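Long-range contacts in fatty acid-binding protein homolog 8 (Caenorhabditis elegans, PDB 6C1Z), which binds a wide range of unsaturated fatty acids, oleic acid among them, and carries them from lysosomes into the nucleus to switch on longevity genes: residues Asp51-Phe55 and Leu66-Ile70; Lys94-Gln99 and Ser109-Trp114. All blocks are in the same frame, centred on the assembly; numbering follows the deposited sequence.

Both contacts are antiparallel beta hairpins of the ten-stranded fatty acid-binding protein barrel, and they follow one another along the chain: contact 1 pairs strands 52-58 and 64-68, and only after it closes does contact 2 open with strands 94-101 and 109-116. Their centres lie about 13 Å apart. The strands of contact 1 stand at one end of the strand order, whereas those of contact 2 lie near the other, yet the curvature of the sheet brings their inward side chains together. Phe95 of contact 2 is the meeting point, packing against Trp53, Phe55, Phe68 and Ile70 of contact 1. Far apart in the open strand order but brought together as the barrel closes, the two hairpins share one largely aromatic cluster inside this lipid carrier.

Contact 1. Residues Asp51-Phe55 and Leu66-Ile70; sequences DTWHF and LAFKI
Asp51 and Thr52 grip the ammonium of Lys69 at one end of an antiparallel beta hairpin of the fatty acid-binding protein barrel. Asp51 OD1 forms a salt bridge with Lys69 NZ, at 2.4 Å very short and its exact length therefore doubtful, while Thr52 OG1 accepts a second hydrogen bond from the same nitrogen. The long, flexible lysine suits this place because its chain runs back to the start of the first strand and the residue before it, and bends at its last torsion, about CD-CE (chi4 -68°), which turns NZ to both oxygens.

Trp53 and Phe68 form a hydrogen-bonded pair, with Trp53 N 2.8 Å from Phe68 O, and both side chains join the inward aromatic cluster. Trp53 CB sits over one face of the Phe68 ring, 3.8 Å from its centroid, a CH-pi contact; the indole itself has slid aside and barely overlaps that ring. Trp53 also packs on Met5 and Ile46. On the other face of the sheet, His54 lays CE1 against the methyl of Ala67, a residue small enough to leave the imidazole room. Phe55 pairs with Leu66 through two backbone bonds, and its ring meets Phe68 obliquely, planes at 48°: Phe55 CD1 comes to the edge of the Phe68 ring, 3.6 Å from Phe68 CE2.

Contact 2. Residues Lys94-Gln99 and Ser109-Trp114; sequences KFISHQ and SVFTTW
With CG trans to its backbone N (chi1 -178°) and the next bond extended too, Gln99 reaches across the strand pair to Phe111, whose own ring is swung beside its backbone N (chi1 -51°) to meet it. The amide stands almost at right angles to the ring (86°), with Gln99 NE2 at the ring edge, 3.6 Å from Phe111 CE2; Ser97 CB, small enough to fit, lies at the same ring's edge. This is a regular antiparallel hairpin of the lipid-binding barrel, closed by six backbone hydrogen bonds such as Ser97 N to Phe111 O, 2.8 Å.

On the opposite face Val110 lies alongside both Ile96 and His98; beta-branched Ile96 and Val110 suit a strand. Val110 CG2 touches His98 CD2 at 3.6 Å, while CG1 lies over the ring's rim. At the far end Lys94 lies alongside Trp114, its CE over the indole face.

A water donates to Gln99 OE1 (2.7 Å) and accepts from Ser109 OG, which also bonds Tyr23, while Gln99 NE2 bonds Glu76. A leucine in place of Gln99 would probably leave Glu76 and this water each short of a partner. With both ends of its amide engaged, Gln99 is probably held in one rotation against the Phe111 edge, a buried polar group beside an aromatic ring.

Contact 1. Residues Asp51-Phe55 and Leu66-Ile70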
loop_
_atom_site.group_PDB
_atom_site.type_symbol
_atom_site.label_atom_id
_atom_site.label_comp_id
_atom_site.label_asym_id
_atom_site.label_seq_id
_atom_site.Cartn_x
_atom_site.Cartn_y
_atom_site.Cartn_z
ATOM N N ASP A 51 -6.161 1.143 18.874
ATOM C CA ASP A 51 -6.959 0.757 17.723
ATOM C C ASP A 51 -6.538 1.438 16.430
ATOM O O ASP A 51 -7.281 1.383 15.446
ATOM C CB ASP A 51 -8.460 0.955 17.988
ATOM C CG ASP A 51 -8.873 2.401 18.087
ATOM O OD1 ASP A 51 -8.012 3.291 18.261
ATOM O OD2 ASP A 51 -10.106 2.648 17.987
ATOM N N THR A 52 -5.363 2.062 16.392
ATOM C CA THR A 52 -4.879 2.740 15.195
ATOM C C THR A 52 -3.762 1.924 14.552
ATOM O O THR A 52 -2.717 1.679 15.173
ATOM C CB THR A 52 -4.393 4.158 15.502
ATOM O OG1 THR A 52 -5.478 4.908 16.065
ATOM C CG2 THR A 52 -3.908 4.831 14.222
ATOM N N TRP A 53 -3.972 1.528 13.303
ATOM C CA TRP A 53 -2.951 0.848 12.531
ATOM C C TRP A 53 -1.986 1.859 11.919
ATOM O O TRP A 53 -2.372 2.953 11.519
ATOM C CB TRP A 53 -3.595 0.017 11.407
ATOM C CG TRP A 53 -4.260 -1.224 11.944
ATOM C CD1 TRP A 53 -5.569 -1.347 12.299
ATOM C CD2 TRP A 53 -3.636 -2.467 12.232
ATOM N NE1 TRP A 53 -5.795 -2.604 12.787
ATOM C CE2 TRP A 53 -4.632 -3.321 12.752
ATOM C CE3 TRP A 53 -2.322 -2.947 12.109
ATOM C CZ2 TRP A 53 -4.354 -4.626 13.160
ATOM C CZ3 TRP A 53 -2.055 -4.241 12.502
ATOM C CH2 TRP A 53 -3.071 -5.070 13.025
ATOM N N HIS A 54 -0.745 1.429 11.746
ATOM C CA HIS A 54 0.275 2.211 11.057
ATOM C C HIS A 54 0.936 1.312 10.028
ATOM O O HIS A 54 1.458 0.245 10.383
ATOM C CB HIS A 54 1.288 2.750 12.062
ATOM C CG HIS A 54 0.686 3.709 13.038
ATOM N ND1 HIS A 54 0.667 5.069 12.803
ATOM C CD2 HIS A 54 0.077 3.526 14.229
ATOM C CE1 HIS A 54 0.077 5.679 13.817
ATOM N NE2 HIS A 54 -0.299 4.765 14.693
ATOM N N PHE A 55 0.861 1.695 8.763
ATOM C CA PHE A 55 1.575 1.038 7.667
ATOM C C PHE A 55 2.563 2.073 7.178
ATOM O O PHE A 55 2.196 3.017 6.470
ATOM C CB PHE A 55 0.630 0.643 6.521
ATOM C CG PHE A 55 -0.121 -0.667 6.718
ATOM C CD1 PHE A 55 -0.808 -0.952 7.885
ATOM C CD2 PHE A 55 -0.122 -1.611 5.709
ATOM C CE1 PHE A 55 -1.514 -2.173 8.024
ATOM C CE2 PHE A 55 -0.815 -2.821 5.857
ATOM C CZ PHE A 55 -1.501 -3.080 7.009
ATOM N N LEU A 66 1.262 5.865 6.907
ATOM C CA LEU A 66 -0.182 5.836 6.814
ATOM C C LEU A 66 -0.711 5.337 8.142
ATOM O O LEU A 66 -0.317 4.263 8.600
ATOM C CB LEU A 66 -0.590 4.894 5.684
ATOM C CG LEU A 66 -2.083 4.719 5.455
ATOM C CD1 LEU A 66 -2.729 6.018 5.038
ATOM C CD2 LEU A 66 -2.289 3.664 4.387
ATOM N N ALA A 67 -1.620 6.087 8.731
ATOM C CA ALA A 67 -2.317 5.714 9.947
ATOM C C ALA A 67 -3.800 5.621 9.620
ATOM O O ALA A 67 -4.329 6.436 8.855
ATOM C CB ALA A 67 -2.098 6.769 11.036
ATOM N N PHE A 68 -4.479 4.628 10.187
ATOM C CA PHE A 68 -5.903 4.502 9.933
ATOM C C PHE A 68 -6.531 3.631 11.004
ATOM O O PHE A 68 -5.863 2.819 11.661
ATOM C CB PHE A 68 -6.169 3.905 8.546
ATOM C CG PHE A 68 -5.549 2.540 8.339
ATOM C CD1 PHE A 68 -6.235 1.372 8.665
ATOM C CD2 PHE A 68 -4.286 2.413 7.788
ATOM C CE1 PHE A 68 -5.672 0.144 8.466
ATOM C CE2 PHE A 68 -3.719 1.156 7.560
ATOM C CZ PHE A 68 -4.401 0.022 7.918
ATOM N N LYS A 69 -7.850 3.764 11.122
ATOM C CA LYS A 69 -8.671 2.778 11.809
ATOM C C LYS A 69 -9.499 2.007 10.800
ATOM O O LYS A 69 -9.989 2.559 9.809
ATOM C CB LYS A 69 -9.568 3.427 12.851
ATOM C CG LYS A 69 -8.766 4.191 13.883
ATOM C CD LYS A 69 -9.654 4.821 14.923
ATOM C CE LYS A 69 -8.883 5.779 15.809
ATOM N NZ LYS A 69 -7.908 5.090 16.687
ATOM N N ILE A 70 -9.558 0.687 11.006
ATOM C CA ILE A 70 -10.348 -0.189 10.165
ATOM C C ILE A 70 -11.787 0.307 10.116
ATOM O O ILE A 70 -12.368 0.651 11.151
ATOM C CB ILE A 70 -10.244 -1.633 10.715
ATOM C CG1 ILE A 70 -8.828 -2.174 10.550
ATOM C CG2 ILE A 70 -11.231 -2.557 10.068
ATOM C CD1 ILE A 70 -8.434 -2.301 9.139
HETATM O O HOH W 1 -8.554 -0.140 13.568
#

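Contact 2. Residues Lys94-Gln99 and Ser109-Trp114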
loop_
_atom_site.group_PDB
_atom_site.type_symbol
_atom_site.label_atom_id
_atom_site.label_comp_id
_atom_site.label_asym_id
_atom_site.label_seq_id
_atom_site.Cartn_x
_atom_site.Cartn_y
_atom_site.Cartn_z
ATOM N N LYS A 94 -7.417 -10.408 4.924
ATOM C CA LYS A 94 -6.650 -9.472 4.116
ATOM C C LYS A 94 -7.022 -8.044 4.464
ATOM O O LYS A 94 -8.178 -7.744 4.745
ATOM C CB LYS A 94 -6.929 -9.658 2.622
ATOM C CG LYS A 94 -6.868 -11.090 2.145
ATOM C CD LYS A 94 -6.906 -11.148 0.627
ATOM C CE LYS A 94 -6.634 -12.562 0.113
ATOM N NZ LYS A 94 -7.650 -13.535 0.598
ATOM N N PHE A 95 -6.022 -7.152 4.461
ATOM C CA PHE A 95 -6.290 -5.716 4.502
ATOM C C PHE A 95 -6.598 -5.212 3.095
ATOM O O PHE A 95 -5.837 -5.465 2.162
ATOM C CB PHE A 95 -5.100 -4.914 5.037
ATOM C CG PHE A 95 -4.875 -5.018 6.517
ATOM C CD1 PHE A 95 -4.041 -5.989 7.034
ATOM C CD2 PHE A 95 -5.439 -4.090 7.382
ATOM C CE1 PHE A 95 -3.804 -6.071 8.382
ATOM C CE2 PHE A 95 -5.205 -4.150 8.733
ATOM C CZ PHE A 95 -4.374 -5.143 9.249
ATOM N N ILE A 96 -7.733 -4.548 2.932
ATOM C CA ILE A 96 -8.159 -4.018 1.643
ATOM C C ILE A 96 -8.365 -2.525 1.814
ATOM O O ILE A 96 -9.173 -2.099 2.651
ATOM C CB ILE A 96 -9.454 -4.667 1.163
ATOM C CG1 ILE A 96 -9.290 -6.184 1.122
ATOM C CG2 ILE A 96 -9.827 -4.106 -0.195
ATOM C CD1 ILE A 96 -10.567 -6.921 0.771
ATOM N N SER A 97 -7.620 -1.729 1.049
ATOM C CA SER A 97 -7.778 -0.277 1.047
ATOM C C SER A 97 -8.372 0.204 -0.275
ATOM O O SER A 97 -7.828 -0.061 -1.355
ATOM C CB SER A 97 -6.438 0.392 1.291
ATOM O OG SER A 97 -6.648 1.802 1.263
ATOM N N HIS A 98 -9.514 0.896 -0.189
ATOM C CA HIS A 98 -10.094 1.607 -1.321
ATOM C C HIS A 98 -9.667 3.062 -1.235
ATOM O O HIS A 98 -10.111 3.796 -0.349
ATOM C CB HIS A 98 -11.612 1.470 -1.332
ATOM C CG HIS A 98 -12.066 0.130 -1.812
ATOM N ND1 HIS A 98 -12.103 -0.987 -1.001
ATOM C CD2 HIS A 98 -12.418 -0.289 -3.048
ATOM C CE1 HIS A 98 -12.519 -2.027 -1.708
ATOM N NE2 HIS A 98 -12.701 -1.632 -2.955
ATOM N N GLN A 99 -8.773 3.458 -2.127
ATOM C CA GLN A 99 -8.254 4.818 -2.174
ATOM C C GLN A 99 -9.026 5.509 -3.296
ATOM O O GLN A 99 -8.692 5.353 -4.468
ATOM C CB GLN A 99 -6.752 4.775 -2.431
ATOM C CG GLN A 99 -6.131 6.188 -2.436
ATOM C CD GLN A 99 -4.662 6.170 -2.794
ATOM O OE1 GLN A 99 -4.289 6.136 -3.969
ATOM N NE2 GLN A 99 -3.811 6.184 -1.776
ATOM N N SER A 109 -7.579 3.717 -6.611
ATOM C CA SER A 109 -6.815 2.486 -6.503
ATOM C C SER A 109 -7.420 1.584 -5.443
ATOM O O SER A 109 -8.119 2.031 -4.538
ATOM C CB SER A 109 -5.358 2.728 -6.092
ATOM O OG SER A 109 -4.627 3.398 -7.102
ATOM N N VAL A 110 -7.130 0.280 -5.566
ATOM C CA VAL A 110 -7.429 -0.698 -4.518
ATOM C C VAL A 110 -6.135 -1.388 -4.148
ATOM O O VAL A 110 -5.445 -1.921 -5.025
ATOM C CB VAL A 110 -8.471 -1.740 -4.960
ATOM C CG1 VAL A 110 -8.739 -2.728 -3.832
ATOM C CG2 VAL A 110 -9.745 -1.045 -5.346
ATOM N N PHE A 111 -5.806 -1.384 -2.855
ATOM C CA PHE A 111 -4.617 -2.041 -2.338
ATOM C C PHE A 111 -5.041 -3.235 -1.496
ATOM O O PHE A 111 -5.933 -3.127 -0.658
ATOM C CB PHE A 111 -3.805 -1.091 -1.474
ATOM C CG PHE A 111 -3.519 0.226 -2.124
ATOM C CD1 PHE A 111 -2.814 0.306 -3.311
ATOM C CD2 PHE A 111 -3.979 1.391 -1.560
ATOM C CE1 PHE A 111 -2.553 1.555 -3.901
ATOM C CE2 PHE A 111 -3.712 2.632 -2.151
ATOM C CZ PHE A 111 -3.002 2.698 -3.305
ATOM N N THR A 112 -4.432 -4.388 -1.738
ATOM C CA THR A 112 -4.739 -5.585 -0.970
ATOM C C THR A 112 -3.451 -6.100 -0.376
ATOM O O THR A 112 -2.462 -6.230 -1.099
ATOM C CB THR A 112 -5.371 -6.645 -1.867
ATOM O OG1 THR A 112 -6.498 -6.077 -2.547
ATOM C CG2 THR A 112 -5.830 -7.837 -1.028
ATOM N N THR A 113 -3.460 -6.374 0.936
ATOM C CA THR A 113 -2.288 -6.875 1.640
ATOM C C THR A 113 -2.687 -8.164 2.332
ATOM O O THR A 113 -3.665 -8.208 3.068
ATOM C CB THR A 113 -1.775 -5.854 2.651
ATOM O OG1 THR A 113 -1.490 -4.620 1.978
ATOM C CG2 THR A 113 -0.518 -6.301 3.323
ATOM N N TRP A 114 -1.902 -9.216 2.102
ATOM C CA TRP A 114 -2.254 -10.517 2.651
ATOM C C TRP A 114 -0.979 -11.302 2.909
ATOM O O TRP A 114 0.100 -10.950 2.464
ATOM C CB TRP A 114 -3.294 -11.256 1.788
ATOM C CG TRP A 114 -2.791 -11.906 0.534
ATOM C CD1 TRP A 114 -2.530 -13.244 0.354
ATOM C CD2 TRP A 114 -2.524 -11.279 -0.728
ATOM N NE1 TRP A 114 -2.094 -13.462 -0.921
ATOM C CE2 TRP A 114 -2.128 -12.296 -1.627
ATOM C CE3 TRP A 114 -2.611 -9.956 -1.196
ATOM C CZ2 TRP A 114 -1.761 -12.032 -2.942
ATOM C CZ3 TRP A 114 -2.281 -9.698 -2.510
ATOM C CH2 TRP A 114 -1.858 -10.740 -3.377
HETATM O O HOH W 2 -3.804 -3.211 1.756
HETATM O O HOH W 3 -5.008 6.032 -6.565
#